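Local coordinates for protein phospholethanolamine N-methyltransferase 2 (Haemonchus contortus, PDB 4KRI) that probably methylates phosphomonomethylethanolamine on the way to phosphocholine, using S-adenosylmethionine as methyl donor in its Rossmann-like methyltransferase domain, at residues Asn153-Ile158 with Arg264-Lys269; Asn256-Ala261 with Val273-Cys278. All coordinates share one frame; numbering follows the deposited sequence.

Contact 1 (Asn153-Ile158 with Arg264-Lys269)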
loop_
_atom_site.group_PDB
_atom_site.type_symbol
_atom_site.label_atom_id
_atom_site.label_comp_id
_atom_site.label_asym_id
_atom_site.label_seq_id
_atom_site.Cartn_x
_atom_site.Cartn_y
_atom_site.Cartn_z
ATOM N N ASN A 153 -17.379 -6.157 5.800
ATOM C CA ASN A 153 -17.249 -4.986 4.942
ATOM C C ASN A 153 -15.801 -4.519 4.924
ATOM O O ASN A 153 -15.297 -4.035 5.936
ATOM C CB ASN A 153 -18.138 -3.864 5.488
ATOM C CG ASN A 153 -18.035 -2.586 4.678
ATOM O OD1 ASN A 153 -17.431 -2.561 3.601
ATOM N ND2 ASN A 153 -18.656 -1.515 5.183
ATOM N N TRP A 154 -15.151 -4.655 3.765
ATOM C CA TRP A 154 -13.745 -4.297 3.578
ATOM C C TRP A 154 -13.600 -2.932 2.915
ATOM O O TRP A 154 -12.481 -2.477 2.665
ATOM C CB TRP A 154 -13.034 -5.360 2.711
ATOM C CG TRP A 154 -12.615 -6.633 3.446
ATOM C CD1 TRP A 154 -11.346 -6.944 3.883
ATOM C CD2 TRP A 154 -13.451 -7.751 3.813
ATOM N NE1 TRP A 154 -11.356 -8.174 4.503
ATOM C CE2 TRP A 154 -12.618 -8.692 4.467
ATOM C CE3 TRP A 154 -14.816 -8.044 3.655
ATOM C CZ2 TRP A 154 -13.114 -9.903 4.968
ATOM C CZ3 TRP A 154 -15.302 -9.248 4.152
ATOM C CH2 TRP A 154 -14.447 -10.167 4.800
ATOM N N LEU A 155 -14.725 -2.276 2.637
ATOM C CA LEU A 155 -14.698 -0.993 1.929
ATOM C C LEU A 155 -15.103 0.201 2.798
ATOM O O LEU A 155 -15.628 1.207 2.300
ATOM C CB LEU A 155 -15.588 -1.056 0.687
ATOM C CG LEU A 155 -15.298 -2.236 -0.231
ATOM C CD1 LEU A 155 -16.369 -2.281 -1.318
ATOM C CD2 LEU A 155 -13.893 -2.131 -0.835
ATOM N N ASP A 156 -14.845 0.097 4.093
ATOM C CA ASP A 156 -15.110 1.199 5.014
ATOM C C ASP A 156 -13.731 1.818 5.257
ATOM O O ASP A 156 -12.866 1.188 5.860
ATOM C CB ASP A 156 -15.741 0.635 6.300
ATOM C CG ASP A 156 -16.383 1.696 7.163
ATOM O OD1 ASP A 156 -16.240 2.903 6.840
ATOM O OD2 ASP A 156 -17.033 1.329 8.180
ATOM N N PHE A 157 -13.494 3.022 4.737
ATOM C CA PHE A 157 -12.114 3.546 4.693
ATOM C C PHE A 157 -11.824 4.716 5.633
ATOM O O PHE A 157 -12.713 5.494 5.957
ATOM C CB PHE A 157 -11.767 3.937 3.261
ATOM C CG PHE A 157 -11.735 2.774 2.319
ATOM C CD1 PHE A 157 -10.716 1.840 2.396
ATOM C CD2 PHE A 157 -12.745 2.597 1.383
ATOM C CE1 PHE A 157 -10.671 0.760 1.526
ATOM C CE2 PHE A 157 -12.722 1.516 0.514
ATOM C CZ PHE A 157 -11.677 0.594 0.586
ATOM N N ILE A 158 -10.569 4.816 6.063
ATOM C CA ILE A 158 -10.072 5.949 6.839
ATOM C C ILE A 158 -8.893 6.537 6.084
ATOM O O ILE A 158 -7.898 5.850 5.862
ATOM C CB ILE A 158 -9.553 5.508 8.203
ATOM C CG1 ILE A 158 -10.649 4.761 8.974
ATOM C CG2 ILE A 158 -9.061 6.723 9.010
ATOM C CD1 ILE A 158 -10.110 3.983 10.171
ATOM N N ARG A 264 -11.690 -7.571 -4.481
ATOM C CA ARG A 264 -11.724 -9.026 -4.501
ATOM C C ARG A 264 -11.926 -9.646 -3.125
ATOM O O ARG A 264 -12.677 -10.605 -2.980
ATOM C CB ARG A 264 -10.511 -9.583 -5.239
ATOM C CG ARG A 264 -10.613 -9.319 -6.733
ATOM C CD ARG A 264 -9.409 -9.798 -7.503
ATOM N NE ARG A 264 -9.471 -9.308 -8.878
ATOM C CZ ARG A 264 -8.593 -9.613 -9.826
ATOM N NH1 ARG A 264 -7.582 -10.428 -9.566
ATOM N NH2 ARG A 264 -8.741 -9.109 -11.047
ATOM N N VAL A 265 -11.297 -9.089 -2.101
ATOM C CA VAL A 265 -11.530 -9.638 -0.773
ATOM C C VAL A 265 -12.923 -9.273 -0.258
ATOM O O VAL A 265 -13.550 -10.070 0.442
ATOM C CB VAL A 265 -10.416 -9.263 0.246
ATOM C CG1 VAL A 265 -10.500 -7.788 0.616
ATOM C CG2 VAL A 265 -10.547 -10.140 1.506
ATOM N N HIS A 266 -13.434 -8.092 -0.621
ATOM C CA HIS A 266 -14.773 -7.703 -0.198
ATOM C C HIS A 266 -15.829 -8.632 -0.806
ATOM O O HIS A 266 -16.838 -8.956 -0.178
ATOM C CB HIS A 266 -15.059 -6.243 -0.577
ATOM C CG HIS A 266 -16.407 -5.758 -0.164
ATOM N ND1 HIS A 266 -16.689 -5.318 1.113
ATOM C CD2 HIS A 266 -17.564 -5.634 -0.864
ATOM C CE1 HIS A 266 -17.955 -4.947 1.182
ATOM N NE2 HIS A 266 -18.506 -5.125 -0.006
ATOM N N LYS A 267 -15.593 -9.056 -2.035
ATOM C CA LYS A 267 -16.546 -9.943 -2.694
ATOM C C LYS A 267 -16.444 -11.387 -2.221
ATOM O O LYS A 267 -17.462 -12.062 -2.039
ATOM C CB LYS A 267 -16.372 -9.869 -4.207
ATOM C CG LYS A 267 -16.846 -8.548 -4.777
ATOM C CD LYS A 267 -16.937 -8.592 -6.294
ATOM C CE LYS A 267 -17.424 -7.259 -6.854
ATOM N NZ LYS A 267 -16.786 -6.970 -8.165
ATOM N N GLU A 268 -15.217 -11.844 -2.004
ATOM C CA GLU A 268 -14.950 -13.254 -1.705
ATOM C C GLU A 268 -14.995 -13.547 -0.202
ATOM O O GLU A 268 -15.396 -14.637 0.218
ATOM C CB GLU A 268 -13.609 -13.663 -2.323
ATOM C CG GLU A 268 -13.665 -13.735 -3.863
ATOM C CD GLU A 268 -12.307 -13.625 -4.558
ATOM O OE1 GLU A 268 -11.254 -13.669 -3.886
ATOM O OE2 GLU A 268 -12.295 -13.494 -5.806
ATOM N N LYS A 269 -14.592 -12.553 0.588
ATOM C CA LYS A 269 -14.700 -12.561 2.058
ATOM C C LYS A 269 -13.733 -13.543 2.757
ATOM O O LYS A 269 -13.918 -14.762 2.736
ATOM C CB LYS A 269 -16.156 -12.737 2.507
ATOM C CG LYS A 269 -17.112 -11.773 1.767
ATOM C CD LYS A 269 -18.354 -11.420 2.570
ATOM C CE LYS A 269 -19.199 -10.356 1.849
ATOM N NZ LYS A 269 -18.610 -8.963 1.873
#
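Trp154 and His266 meet where a loop opening on an Asx turn packs against the last turn of helix 255-268. Asn153-Ile158 belongs to the N-terminal family region and the helix to the methyltransferase domain. Trp154 N donates to His266 ND1 over 3.1 Å, nearly straight at 166° and close to the imidazole plane. The ring reaches this N-H because His266 CG stands anti to its backbone N (chi1 -179°). Leu155 lies across the ring at about a right angle. Leu155 CD1 sits over the centre of one imidazole face, 3.6 Å from His266 CD2. Lys269 NZ, above the opposite face, bonds to His266 O at 2.7 Å and also to Gln152 O, tying the lysine tip. The indole of Trp154 is bordered by Val265 of the helix and by Lys269, the first residue after it. Val265 CG1 rests over the five-membered ring in a CH-pi contact, 3.5 Å from Trp154 CD1. Lys269 runs obliquely past the six-membered ring, with its CA 3.6 Å from Trp154 CH2. The indole N-H bonds outside this pair, to Val273 O. In the Asx turn, Asn153 OD1 accepts from Leu155 N at 2.9 Å, with the donor above the carbonyl plane.

Contact 2 (Asn256-Ala261 with Val273-Cys278). With SAH (S-adenosyl-L-homocysteine), chain D.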
loop_
_atom_site.group_PDB
_atom_site.type_symbol
_atom_site.label_atom_id
_atom_site.label_comp_id
_atom_site.label_asym_id
_atom_site.label_seq_id
_atom_site.Cartn_x
_atom_site.Cartn_y
_atom_site.Cartn_z
ATOM N N ASN A 256 -4.187 1.944 -7.466
ATOM C CA ASN A 256 -4.641 1.088 -8.563
ATOM C C ASN A 256 -4.566 -0.400 -8.206
ATOM O O ASN A 256 -5.511 -1.153 -8.457
ATOM C CB ASN A 256 -3.847 1.336 -9.844
ATOM C CG ASN A 256 -4.247 2.608 -10.545
ATOM O OD1 ASN A 256 -5.306 3.168 -10.281
ATOM N ND2 ASN A 256 -3.403 3.059 -11.477
ATOM N N MET A 257 -3.446 -0.806 -7.614
ATOM C CA MET A 257 -3.245 -2.181 -7.176
ATOM C C MET A 257 -4.213 -2.553 -6.066
ATOM O O MET A 257 -4.913 -3.570 -6.137
ATOM C CB MET A 257 -1.815 -2.364 -6.642
ATOM C CG MET A 257 -0.751 -2.386 -7.692
ATOM S SD MET A 257 -0.857 -3.918 -8.630
ATOM C CE MET A 257 0.797 -4.055 -9.240
ATOM N N LEU A 258 -4.257 -1.731 -5.024
ATOM C CA LEU A 258 -5.027 -2.110 -3.854
ATOM C C LEU A 258 -6.530 -2.040 -4.111
ATOM O O LEU A 258 -7.301 -2.775 -3.495
ATOM C CB LEU A 258 -4.624 -1.271 -2.638
ATOM C CG LEU A 258 -4.663 -2.114 -1.361
ATOM C CD1 LEU A 258 -3.552 -3.141 -1.397
ATOM C CD2 LEU A 258 -4.578 -1.263 -0.107
ATOM N N ALA A 259 -6.956 -1.184 -5.041
ATOM C CA ALA A 259 -8.368 -1.159 -5.412
ATOM C C ALA A 259 -8.833 -2.553 -5.832
ATOM O O ALA A 259 -9.956 -2.972 -5.499
ATOM C CB ALA A 259 -8.600 -0.168 -6.542
ATOM N N VAL A 260 -7.975 -3.259 -6.563
ATOM C CA VAL A 260 -8.288 -4.605 -7.046
ATOM C C VAL A 260 -8.281 -5.615 -5.904
ATOM O O VAL A 260 -9.195 -6.431 -5.771
ATOM C CB VAL A 260 -7.293 -5.056 -8.116
ATOM C CG1 VAL A 260 -7.624 -6.457 -8.592
ATOM C CG2 VAL A 260 -7.295 -4.079 -9.283
ATOM N N ALA A 261 -7.249 -5.551 -5.075
ATOM C CA ALA A 261 -7.168 -6.432 -3.919
ATOM C C ALA A 261 -8.401 -6.284 -3.022
ATOM O O ALA A 261 -8.972 -7.275 -2.568
ATOM C CB ALA A 261 -5.875 -6.157 -3.129
ATOM N N VAL A 273 -7.570 -11.491 6.110
ATOM C CA VAL A 273 -6.825 -10.591 5.245
ATOM C C VAL A 273 -7.322 -9.159 5.323
ATOM O O VAL A 273 -8.504 -8.900 5.164
ATOM C CB VAL A 273 -6.932 -11.048 3.794
ATOM C CG1 VAL A 273 -6.223 -10.055 2.869
ATOM C CG2 VAL A 273 -6.305 -12.423 3.652
ATOM N N THR A 274 -6.408 -8.227 5.567
ATOM C CA THR A 274 -6.756 -6.804 5.570
ATOM C C THR A 274 -5.683 -6.068 4.758
ATOM O O THR A 274 -4.609 -6.618 4.526
ATOM C CB THR A 274 -6.853 -6.234 6.993
ATOM O OG1 THR A 274 -5.609 -6.450 7.681
ATOM C CG2 THR A 274 -8.043 -6.890 7.767
ATOM N N TYR A 275 -5.984 -4.846 4.326
ATOM C CA TYR A 275 -5.100 -4.091 3.435
ATOM C C TYR A 275 -4.995 -2.622 3.851
ATOM O O TYR A 275 -5.907 -2.085 4.481
ATOM C CB TYR A 275 -5.646 -4.145 2.007
ATOM C CG TYR A 275 -5.647 -5.512 1.354
ATOM C CD1 TYR A 275 -4.470 -6.226 1.191
ATOM C CD2 TYR A 275 -6.823 -6.069 0.873
ATOM C CE1 TYR A 275 -4.459 -7.472 0.566
ATOM C CE2 TYR A 275 -6.823 -7.319 0.244
ATOM C CZ TYR A 275 -5.650 -8.012 0.111
ATOM O OH TYR A 275 -5.667 -9.239 -0.529
ATOM N N ALA A 276 -3.882 -1.968 3.498
ATOM C CA ALA A 276 -3.737 -0.521 3.721
ATOM C C ALA A 276 -2.944 0.080 2.570
ATOM O O ALA A 276 -2.024 -0.560 2.063
ATOM C CB ALA A 276 -3.024 -0.227 5.051
ATOM N N VAL A 277 -3.323 1.278 2.124
ATOM C CA VAL A 277 -2.498 2.005 1.166
ATOM C C VAL A 277 -1.497 2.824 1.978
ATOM O O VAL A 277 -1.895 3.663 2.785
ATOM C CB VAL A 277 -3.337 2.986 0.329
ATOM C CG1 VAL A 277 -2.487 3.611 -0.773
ATOM C CG2 VAL A 277 -4.538 2.284 -0.271
ATOM N N CYS A 278 -0.207 2.574 1.780
ATOM C CA CYS A 278 0.831 3.372 2.446
ATOM C C CYS A 278 2.175 3.022 1.877
ATOM O O CYS A 278 2.313 2.038 1.162
ATOM C CB CYS A 278 0.842 3.135 3.958
ATOM S SG CYS A 278 1.166 1.401 4.459
HETATM N N SAH D . 3.626 -9.009 -4.092
HETATM C CA SAH D . 2.631 -8.958 -5.195
HETATM C CB SAH D . 2.811 -7.622 -6.018
HETATM C CG SAH D . 4.091 -7.460 -6.830
HETATM S SD SAH D . 4.176 -5.852 -7.681
HETATM C C SAH D . 2.662 -10.188 -6.012
HETATM O O SAH D . 3.383 -11.123 -5.694
HETATM O OXT SAH D . 1.803 -10.354 -6.864
HETATM C "C5'" SAH D . 5.080 -4.712 -6.616
HETATM C "C4'" SAH D . 4.275 -3.915 -5.755
HETATM O "O4'" SAH D . 5.145 -3.225 -4.818
HETATM C "C3'" SAH D . 3.596 -2.843 -6.518
HETATM O "O3'" SAH D . 2.202 -2.993 -6.358
HETATM C "C2'" SAH D . 4.046 -1.584 -5.924
HETATM O "O2'" SAH D . 3.027 -0.614 -5.857
HETATM C "C1'" SAH D . 4.512 -2.011 -4.570
HETATM N N9 SAH D . 5.427 -1.011 -3.918
HETATM C C8 SAH D . 6.564 -0.490 -4.432
HETATM N N7 SAH D . 7.114 0.304 -3.507
HETATM C C5 SAH D . 6.344 0.276 -2.399
HETATM C C6 SAH D . 6.437 0.905 -1.151
HETATM N N6 SAH D . 7.473 1.761 -0.851
HETATM N N1 SAH D . 5.468 0.651 -0.244
HETATM C C2 SAH D . 4.452 -0.175 -0.515
HETATM N N3 SAH D . 4.339 -0.798 -1.702
HETATM C C4 SAH D . 5.259 -0.580 -2.661
HETATM O O HOH W 1 -7.742 -9.758 -2.162
#
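Tyr275 OH lies 2.7 Å from a water oxygen, and the same water donates to Ala261 O at 2.8 Å. This bridge ties helix 255-268 to strand 273-277 within the beta-alpha-beta unit of a Rossmann-like methyltransferase fold. The helix packs on the strand with its axis 9.0 Å away. The two run nearly antiparallel, at 160° between their directions, as expected when a crossover helix returns to the next parallel strand.

Tyr275 points toward the helix. Its CG is anti to the carbonyl carbon (chi1 -66°), and this carries the ring across to Ala261. The methyl of Ala261 lies over one ring face, displaced toward the rim, in a CH-pi contact. Ala261 CB is 3.7 Å from Tyr275 CE2. The carbonyl of Ala261 also comes close to the ring, and its oxygen then turns to the water.

Leu258 supplies the other half of the packing, one helical turn earlier. Its two methyls do different jobs. CD1 approaches the tyrosine ring obliquely. Leu258 CD2 presses on the strand backbone, 3.4 Å from Ala276 C, and lies between two strand side chains. Leu258 CD2 is 3.7 Å from Tyr275 CB and 3.6 Å from Val277 CG2. Ala276 directs its methyl away from the helix, so only its backbone takes part.

Both segments also reach the bound S-adenosylhomocysteine. Cys278 O lies near C2 of the adenine. Asp252 bonds to the ligand through OD2 and is touched by Met257 and Leu258. The Met257 chain bends at chi2 (-71°) and lies beside the ribose, with Met257 CG 3.3 Å from SAH O3'.

The two contacts share helix 255-268, and their centres are about 10 Å apart. Their segments alternate along the chain: 153-158, then 256-261, 264-269 and 273-278. Contact 2 uses the earlier turns of the helix, beside the bound S-adenosylhomocysteine. Contact 1 uses its C-terminal end. They touch directly, where Val265 CG1 packs on Tyr275 CE2. Strand 273-277 has strand 247-252 on one edge, parallel, and strand 132-143 on the other, antiparallel. Strand 132-143 is itself a neighbour of strand 156-166. The C-terminal end of the helix meets the N-terminal family region, so helix and strand both take part in the join between the two parts of the chain.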